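Local coordinates for protein aminotransferase (Psychrobacter arcticus 273-4, PDB 3IF2) that probably catalyses amino-group transfer between valine and pyruvate with pyridoxal 5'-phosphate as cofactor, at residues F95-R98 with N103-S106; F52-K57 with N322-Q327. All blocks are in the same frame, centred on the assembly; numbering follows the deposited sequence.

Contact 1: F95-R98 with N103-S106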
ATOM      1  N   PHE A  95     -11.315 -12.960 -18.670  1.00 34.40           N
ATOM      2  CA  PHE A  95     -12.603 -12.303 -18.363  1.00 34.84           C
ATOM      3  C   PHE A  95     -12.917 -11.069 -19.237  1.00 36.26           C
ATOM      4  O   PHE A  95     -14.010 -10.999 -19.833  1.00 36.64           O
ATOM      5  CB  PHE A  95     -12.628 -11.923 -16.874  1.00 34.93           C
ATOM      6  CG  PHE A  95     -13.893 -11.258 -16.420  1.00 34.74           C
ATOM      7  CD1 PHE A  95     -14.015  -9.867 -16.467  1.00 35.01           C
ATOM      8  CD2 PHE A  95     -14.954 -12.013 -15.926  1.00 34.17           C
ATOM      9  CE1 PHE A  95     -15.178  -9.241 -16.060  1.00 34.88           C
ATOM     10  CE2 PHE A  95     -16.122 -11.403 -15.507  1.00 34.50           C
ATOM     11  CZ  PHE A  95     -16.241 -10.007 -15.585  1.00 34.90           C
ATOM     12  N   PHE A  96     -11.989 -10.103 -19.303  1.00 36.07           N
ATOM     13  CA  PHE A  96     -12.191  -8.924 -20.149  1.00 36.05           C
ATOM     14  C   PHE A  96     -12.239  -9.269 -21.643  1.00 36.99           C
ATOM     15  O   PHE A  96     -13.056  -8.688 -22.386  1.00 38.01           O
ATOM     16  CB  PHE A  96     -11.158  -7.831 -19.876  1.00 36.06           C
ATOM     17  CG  PHE A  96     -11.315  -7.171 -18.525  1.00 35.24           C
ATOM     18  CD1 PHE A  96     -12.470  -6.461 -18.216  1.00 34.60           C
ATOM     19  CD2 PHE A  96     -10.298  -7.226 -17.574  1.00 34.55           C
ATOM     20  CE1 PHE A  96     -12.624  -5.851 -16.973  1.00 34.60           C
ATOM     21  CE2 PHE A  96     -10.450  -6.604 -16.341  1.00 34.51           C
ATOM     22  CZ  PHE A  96     -11.609  -5.913 -16.040  1.00 33.96           C
ATOM     23  N   ASN A  97     -11.387 -10.198 -22.074  1.00 36.88           N
ATOM     24  CA  ASN A  97     -11.378 -10.658 -23.480  1.00 37.92           C
ATOM     25  C   ASN A  97     -12.667 -11.412 -23.875  1.00 38.78           C
ATOM     26  O   ASN A  97     -13.128 -11.259 -24.993  1.00 38.76           O
ATOM     27  CB  ASN A  97     -10.114 -11.497 -23.800  1.00 37.40           C
ATOM     28  CG  ASN A  97      -8.839 -10.660 -23.867  1.00 36.97           C
ATOM     29  OD1 ASN A  97      -8.873  -9.460 -24.111  1.00 37.35           O
ATOM     30  ND2 ASN A  97      -7.708 -11.302 -23.673  1.00 36.79           N
ATOM     31  N   ARG A  98     -13.220 -12.220 -22.957  1.00 40.49           N
ATOM     32  CA  ARG A  98     -14.520 -12.915 -23.150  1.00 40.71           C
ATOM     33  C   ARG A  98     -15.650 -11.924 -23.332  1.00 41.01           C
ATOM     34  O   ARG A  98     -16.463 -12.066 -24.235  1.00 41.90           O
ATOM     35  CB  ARG A  98     -14.944 -13.758 -21.917  1.00 40.80           C
ATOM     36  CG  ARG A  98     -14.319 -15.124 -21.754  1.00 40.74           C
ATOM     37  CD  ARG A  98     -15.138 -16.036 -20.787  1.00 40.21           C
ATOM     38  NE  ARG A  98     -15.272 -15.586 -19.391  1.00 39.24           N
ATOM     39  CZ  ARG A  98     -14.323 -15.667 -18.444  1.00 38.74           C
ATOM     40  NH1 ARG A  98     -13.077 -16.093 -18.714  1.00 38.01           N
ATOM     41  NH2 ARG A  98     -14.605 -15.262 -17.203  1.00 39.04           N
ATOM     42  N   ASN A 103      -8.485  -7.670 -26.676  1.00 38.83           N
ATOM     43  CA  ASN A 103      -7.239  -8.359 -27.025  0.50 38.00           C
ATOM     44  C   ASN A 103      -6.114  -8.062 -26.011  1.00 37.51           C
ATOM     45  O   ASN A 103      -4.950  -7.866 -26.371  1.00 37.41           O
ATOM     46  CB  ASN A 103      -6.837  -8.061 -28.480  0.50 37.64           C
ATOM     47  CG  ASN A 103      -5.923  -9.124 -29.061  0.50 37.53           C
ATOM     48  OD1 ASN A 103      -5.861 -10.246 -28.553  0.50 37.59           O
ATOM     49  ND2 ASN A 103      -5.221  -8.783 -30.133  0.50 37.25           N
ATOM     50  N   LEU A 104      -6.480  -8.039 -24.729  1.00 36.51           N
ATOM     51  CA  LEU A 104      -5.507  -7.792 -23.671  1.00 36.34           C
ATOM     52  C   LEU A 104      -4.607  -9.009 -23.474  1.00 36.08           C
ATOM     53  O   LEU A 104      -4.976 -10.131 -23.834  1.00 35.62           O
ATOM     54  CB  LEU A 104      -6.175  -7.503 -22.318  1.00 36.12           C
ATOM     55  CG  LEU A 104      -7.117  -6.322 -22.079  1.00 35.38           C
ATOM     56  CD1 LEU A 104      -7.476  -6.299 -20.600  1.00 33.92           C
ATOM     57  CD2 LEU A 104      -6.485  -5.002 -22.520  1.00 35.25           C
ATOM     58  N   THR A 105      -3.411  -8.748 -22.947  1.00 36.30           N
ATOM     59  CA  THR A 105      -2.472  -9.783 -22.487  1.00 36.48           C
ATOM     60  C   THR A 105      -2.179  -9.416 -21.026  1.00 37.14           C
ATOM     61  O   THR A 105      -2.724  -8.431 -20.506  1.00 36.97           O
ATOM     62  CB  THR A 105      -1.184  -9.896 -23.346  1.00 36.16           C
ATOM     63  OG1 THR A 105      -0.301  -8.799 -23.088  1.00 36.84           O
ATOM     64  CG2 THR A 105      -1.524  -9.973 -24.835  1.00 35.32           C
ATOM     65  N   SER A 106      -1.356 -10.211 -20.351  1.00 37.79           N
ATOM     66  CA  SER A 106      -1.005  -9.918 -18.952  1.00 37.65           C
ATOM     67  C   SER A 106      -0.234  -8.599 -18.809  1.00 37.63           C
ATOM     68  O   SER A 106      -0.281  -7.982 -17.748  1.00 37.77           O
ATOM     69  CB  SER A 106      -0.241 -11.068 -18.307  1.00 37.52           C
ATOM     70  OG  SER A 106       0.995 -11.267 -18.945  1.00 38.68           O
TER
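N97, near the C-terminal end of helix 86-100, grips the backbone of L104 with both ends of its side-chain amide. L104 lies in the connection from that helix to strand 109-112, part of the central mixed sheet of the PLP-binding domain in this fold-type I aminotransferase. The polar part is a pair of hydrogen bonds, in which the amide offers acceptor and donor to one residue, much as a neighbouring strand would. The backbone N of L104 donates to N97 OD1 over 2.9 Å, in the carbonyl plane and on a lone pair. In return N97 ND2 donates to L104 O, nearly straight at 170°, and the acceptor lies almost in the amide plane of N97. This pairing fixes which way round the amide sits. With CG beside the backbone N (chi1 -72°), the side chain leans off the helix to reach the loop. An alanine here is likely to leave the N-H and C=O of L104 without their mates and the connection less firmly held to the helix. The apolar part is slighter: one methyl of L104 rests near the root of F96, while the F96 ring leads away to meet F272. Both side chains also touch V288 of strand 285-288, where helix and loop meet the sheet. Their own meeting is L104 CD1 against F96 CB, at 4.1 Å.

Contact 2: F52-K57 with N322-Q327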
ATOM      1  N   PHE A  52     -18.872 -15.200  -0.553  1.00 32.09           N
ATOM      2  CA  PHE A  52     -17.534 -14.963  -0.067  1.00 32.23           C
ATOM      3  C   PHE A  52     -17.096 -16.004   0.961  1.00 31.72           C
ATOM      4  O   PHE A  52     -15.976 -16.509   0.854  1.00 32.76           O
ATOM      5  CB  PHE A  52     -17.357 -13.536   0.510  1.00 32.24           C
ATOM      6  CG  PHE A  52     -17.402 -12.405  -0.528  1.00 32.15           C
ATOM      7  CD1 PHE A  52     -17.059 -12.592  -1.893  1.00 31.44           C
ATOM      8  CD2 PHE A  52     -17.669 -11.112  -0.097  1.00 31.93           C
ATOM      9  CE1 PHE A  52     -17.090 -11.532  -2.797  1.00 31.38           C
ATOM     10  CE2 PHE A  52     -17.681 -10.044  -1.010  1.00 32.44           C
ATOM     11  CZ  PHE A  52     -17.388 -10.263  -2.364  1.00 31.63           C
ATOM     12  N   LEU A  53     -17.962 -16.332   1.921  1.00 30.69           N
ATOM     13  CA  LEU A  53     -17.624 -17.327   2.960  1.00 31.12           C
ATOM     14  C   LEU A  53     -17.374 -18.697   2.359  1.00 31.56           C
ATOM     15  O   LEU A  53     -16.429 -19.376   2.744  1.00 32.69           O
ATOM     16  CB  LEU A  53     -18.715 -17.423   4.051  1.00 30.64           C
ATOM     17  CG  LEU A  53     -18.389 -18.225   5.311  1.00 29.72           C
ATOM     18  CD1 LEU A  53     -16.974 -17.900   5.867  1.00 28.84           C
ATOM     19  CD2 LEU A  53     -19.468 -18.026   6.348  1.00 28.59           C
ATOM     20  N   GLU A  54     -18.210 -19.079   1.396  1.00 32.20           N
ATOM     21  CA  GLU A  54     -18.049 -20.337   0.643  1.00 32.92           C
ATOM     22  C   GLU A  54     -16.700 -20.382  -0.072  1.00 31.14           C
ATOM     23  O   GLU A  54     -15.988 -21.382   0.007  1.00 31.13           O
ATOM     24  CB  GLU A  54     -19.201 -20.511  -0.359  1.00 33.98           C
ATOM     25  CG  GLU A  54     -19.048 -21.592  -1.439  1.00 35.08           C
ATOM     26  CD  GLU A  54     -20.202 -21.531  -2.412  1.00 37.03           C
ATOM     27  OE1 GLU A  54     -21.349 -21.774  -1.974  1.00 38.52           O
ATOM     28  OE2 GLU A  54     -19.970 -21.218  -3.601  1.00 38.42           O
ATOM     29  N   THR A  55     -16.378 -19.309  -0.780  1.00 29.67           N
ATOM     30  CA  THR A  55     -15.105 -19.232  -1.509  1.00 29.71           C
ATOM     31  C   THR A  55     -13.910 -19.354  -0.534  1.00 29.24           C
ATOM     32  O   THR A  55     -13.010 -20.147  -0.771  1.00 28.58           O
ATOM     33  CB  THR A  55     -15.004 -17.953  -2.357  1.00 28.47           C
ATOM     34  OG1 THR A  55     -16.174 -17.835  -3.182  1.00 29.20           O
ATOM     35  CG2 THR A  55     -13.786 -17.993  -3.228  1.00 27.53           C
ATOM     36  N   TYR A  56     -13.974 -18.598   0.565  1.00 28.72           N
ATOM     37  CA  TYR A  56     -12.975 -18.599   1.642  1.00 28.52           C
ATOM     38  C   TYR A  56     -12.691 -19.995   2.184  1.00 29.83           C
ATOM     39  O   TYR A  56     -11.529 -20.367   2.359  1.00 29.31           O
ATOM     40  CB  TYR A  56     -13.487 -17.727   2.785  1.00 28.56           C
ATOM     41  CG  TYR A  56     -12.595 -17.581   3.993  1.00 27.18           C
ATOM     42  CD1 TYR A  56     -11.663 -16.556   4.055  1.00 28.00           C
ATOM     43  CD2 TYR A  56     -12.726 -18.419   5.089  1.00 26.54           C
ATOM     44  CE1 TYR A  56     -10.844 -16.393   5.160  1.00 28.55           C
ATOM     45  CE2 TYR A  56     -11.910 -18.274   6.216  1.00 27.41           C
ATOM     46  CZ  TYR A  56     -10.966 -17.253   6.254  1.00 28.03           C
ATOM     47  OH  TYR A  56     -10.180 -17.068   7.366  1.00 27.81           O
ATOM     48  N   LYS A  57     -13.761 -20.739   2.473  1.00 30.33           N
ATOM     49  CA  LYS A  57     -13.642 -22.102   2.962  1.00 30.62           C
ATOM     50  C   LYS A  57     -12.991 -22.985   1.896  1.00 30.62           C
ATOM     51  O   LYS A  57     -12.025 -23.708   2.210  1.00 30.64           O
ATOM     52  CB  LYS A  57     -15.000 -22.672   3.375  1.00 31.58           C
ATOM     53  CG  LYS A  57     -15.605 -22.058   4.614  1.00 32.19           C
ATOM     54  CD  LYS A  57     -17.013 -22.568   4.850  1.00 33.58           C
ATOM     55  CE  LYS A  57     -17.574 -22.111   6.220  1.00 35.11           C
ATOM     56  NZ  LYS A  57     -16.894 -22.724   7.437  1.00 35.92           N
ATOM     57  N   ASN A 322     -15.269 -18.056 -13.390  1.00 32.63           N
ATOM     58  CA  ASN A 322     -16.600 -18.612 -13.723  1.00 33.21           C
ATOM     59  C   ASN A 322     -17.733 -17.566 -13.887  1.00 33.11           C
ATOM     60  O   ASN A 322     -18.916 -17.924 -13.842  1.00 31.82           O
ATOM     61  CB  ASN A 322     -16.968 -19.680 -12.672  1.00 32.75           C
ATOM     62  CG  ASN A 322     -17.295 -19.091 -11.299  1.00 32.56           C
ATOM     63  OD1 ASN A 322     -17.410 -17.867 -11.116  1.00 32.00           O
ATOM     64  ND2 ASN A 322     -17.469 -19.965 -10.335  1.00 32.48           N
ATOM     65  N   ASP A 323     -17.359 -16.290 -14.024  1.00 34.47           N
ATOM     66  CA  ASP A 323     -18.296 -15.153 -14.121  1.00 35.72           C
ATOM     67  C   ASP A 323     -19.251 -14.934 -12.932  1.00 35.79           C
ATOM     68  O   ASP A 323     -20.133 -14.077 -13.032  1.00 36.14           O
ATOM     69  CB  ASP A 323     -19.085 -15.163 -15.456  1.00 36.90           C
ATOM     70  CG  ASP A 323     -18.209 -14.890 -16.683  1.00 38.63           C
ATOM     71  OD1 ASP A 323     -17.079 -14.364 -16.556  1.00 38.94           O
ATOM     72  OD2 ASP A 323     -18.675 -15.192 -17.814  1.00 40.53           O
ATOM     73  N   ARG A 324     -19.067 -15.622 -11.801  1.00 36.19           N
ATOM     74  CA  ARG A 324     -19.956 -15.404 -10.646  1.00 37.75           C
ATOM     75  C   ARG A 324     -19.802 -14.005 -10.065  1.00 37.70           C
ATOM     76  O   ARG A 324     -20.739 -13.528  -9.442  1.00 37.42           O
ATOM     77  CB  ARG A 324     -19.830 -16.477  -9.549  1.00 39.31           C
ATOM     78  CG  ARG A 324     -20.420 -17.835  -9.937  1.00 41.13           C
ATOM     79  CD  ARG A 324     -20.426 -18.817  -8.772  1.00 42.88           C
ATOM     80  NE  ARG A 324     -21.541 -18.545  -7.850  1.00 45.22           N
ATOM     81  CZ  ARG A 324     -21.827 -19.242  -6.737  1.00 45.96           C
ATOM     82  NH1 ARG A 324     -21.058 -20.273  -6.325  1.00 45.80           N
ATOM     83  NH2 ARG A 324     -22.896 -18.883  -6.004  1.00 45.69           N
ATOM     84  N   ILE A 325     -18.641 -13.357 -10.272  1.00 38.10           N
ATOM     85  CA  ILE A 325     -18.420 -11.959  -9.846  1.00 37.81           C
ATOM     86  C   ILE A 325     -19.437 -11.018 -10.547  1.00 37.82           C
ATOM     87  O   ILE A 325     -19.991 -10.121  -9.908  1.00 37.70           O
ATOM     88  CB  ILE A 325     -16.907 -11.511 -10.018  1.00 37.46           C
ATOM     89  CG1 ILE A 325     -16.603 -10.261  -9.185  1.00 37.55           C
ATOM     90  CG2 ILE A 325     -16.525 -11.341 -11.480  1.00 37.31           C
ATOM     91  CD1 ILE A 325     -15.131  -9.799  -9.232  1.00 37.85           C
ATOM     92  N   LYS A 326     -19.707 -11.284 -11.829  1.00 38.08           N
ATOM     93  CA  LYS A 326     -20.681 -10.545 -12.634  1.00 38.65           C
ATOM     94  C   LYS A 326     -22.132 -10.846 -12.189  1.00 38.79           C
ATOM     95  O   LYS A 326     -22.948  -9.922 -12.055  1.00 37.91           O
ATOM     96  CB  LYS A 326     -20.484 -10.884 -14.121  1.00 39.87           C
ATOM     97  CG  LYS A 326     -21.114  -9.909 -15.089  1.00 41.69           C
ATOM     98  CD  LYS A 326     -20.770 -10.246 -16.558  1.00 42.98           C
ATOM     99  CE  LYS A 326     -21.160  -9.119 -17.533  1.00 43.61           C
ATOM    100  NZ  LYS A 326     -22.580  -8.692 -17.380  1.00 44.13           N
ATOM    101  N   GLN A 327     -22.441 -12.122 -11.936  1.00 39.23           N
ATOM    102  CA  GLN A 327     -23.786 -12.531 -11.485  1.00 40.45           C
ATOM    103  C   GLN A 327     -24.105 -11.975 -10.108  1.00 39.06           C
ATOM    104  O   GLN A 327     -25.225 -11.507  -9.864  1.00 39.63           O
ATOM    105  CB  GLN A 327     -23.963 -14.041 -11.480  1.00 43.16           C
ATOM    106  CG  GLN A 327     -23.759 -14.688 -12.836  1.00 45.93           C
ATOM    107  CD  GLN A 327     -24.041 -16.173 -12.794  1.00 48.63           C
ATOM    108  OE1 GLN A 327     -25.214 -16.584 -12.705  1.00 50.23           O
ATOM    109  NE2 GLN A 327     -22.966 -16.998 -12.851  1.00 49.92           N
TER
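E54 and R324 meet at the surface through a single oxygen-nitrogen pair, E54 OE2 to R324 NH1, 3.1 Å apart. It is a salt bridge whose hydrogen bond is weak, bent to 129° at the hydrogen. The side chains cross at about a right angle, and the carboxylate and guanidinium planes stand 49° apart, so the two groups do not form a flat two-pronged pair. E54 reaches over from helix 46-60 on an extended chain, its CG anti to the backbone N. R324 comes from the start of helix 324-351 and bends at chi3 (79°) to bring its guanidinium across. Another branch of that group, NH2, is hydrogen-bonded to a glycerol probably left from crystallisation. The backbone under R324 is set by an Asx turn: N322 OD1 accepts from the backbone N of R324 at 2.9 Å, with the donor tilted from the carbonyl plane. N322 follows the end of helix 311-321, and D323, in a left-handed backbone conformation, is the N-cap residue of the next helix but makes no capping bond with its side chain. On the buried side, F52 and T55 pack on L319 of helix 311-321, the helix that leads into N322, while I325 turns to F252 and I277. On helix 46-60, the Y56 ring stacks on Y56 of the second subunit, and Y56 OH bonds to that residue's backbone O.

How the contacts relate
Helix 86-100 joins the two contacts, whose centres are 20 Å apart. N97 serves contact 1, whereas F95 and R98 of the same helix face the 322-327 segment of contact 2. R98 NH2 forms a salt bridge with D323 OD1 at 2.7 Å, and H99 donates to the same oxygen. The F95 ring packs beside them, its CE2 4.0 Å from I325 CG2. Along the chain, contact 1 is nested within the loop that contact 2 closes. Neither contact touches the cofactor: the F96 side chain is about 14 Å from bound PLP and about 11 Å from the side chains of S115 and S273, which bind it, while contact 2 lies away from the known sites.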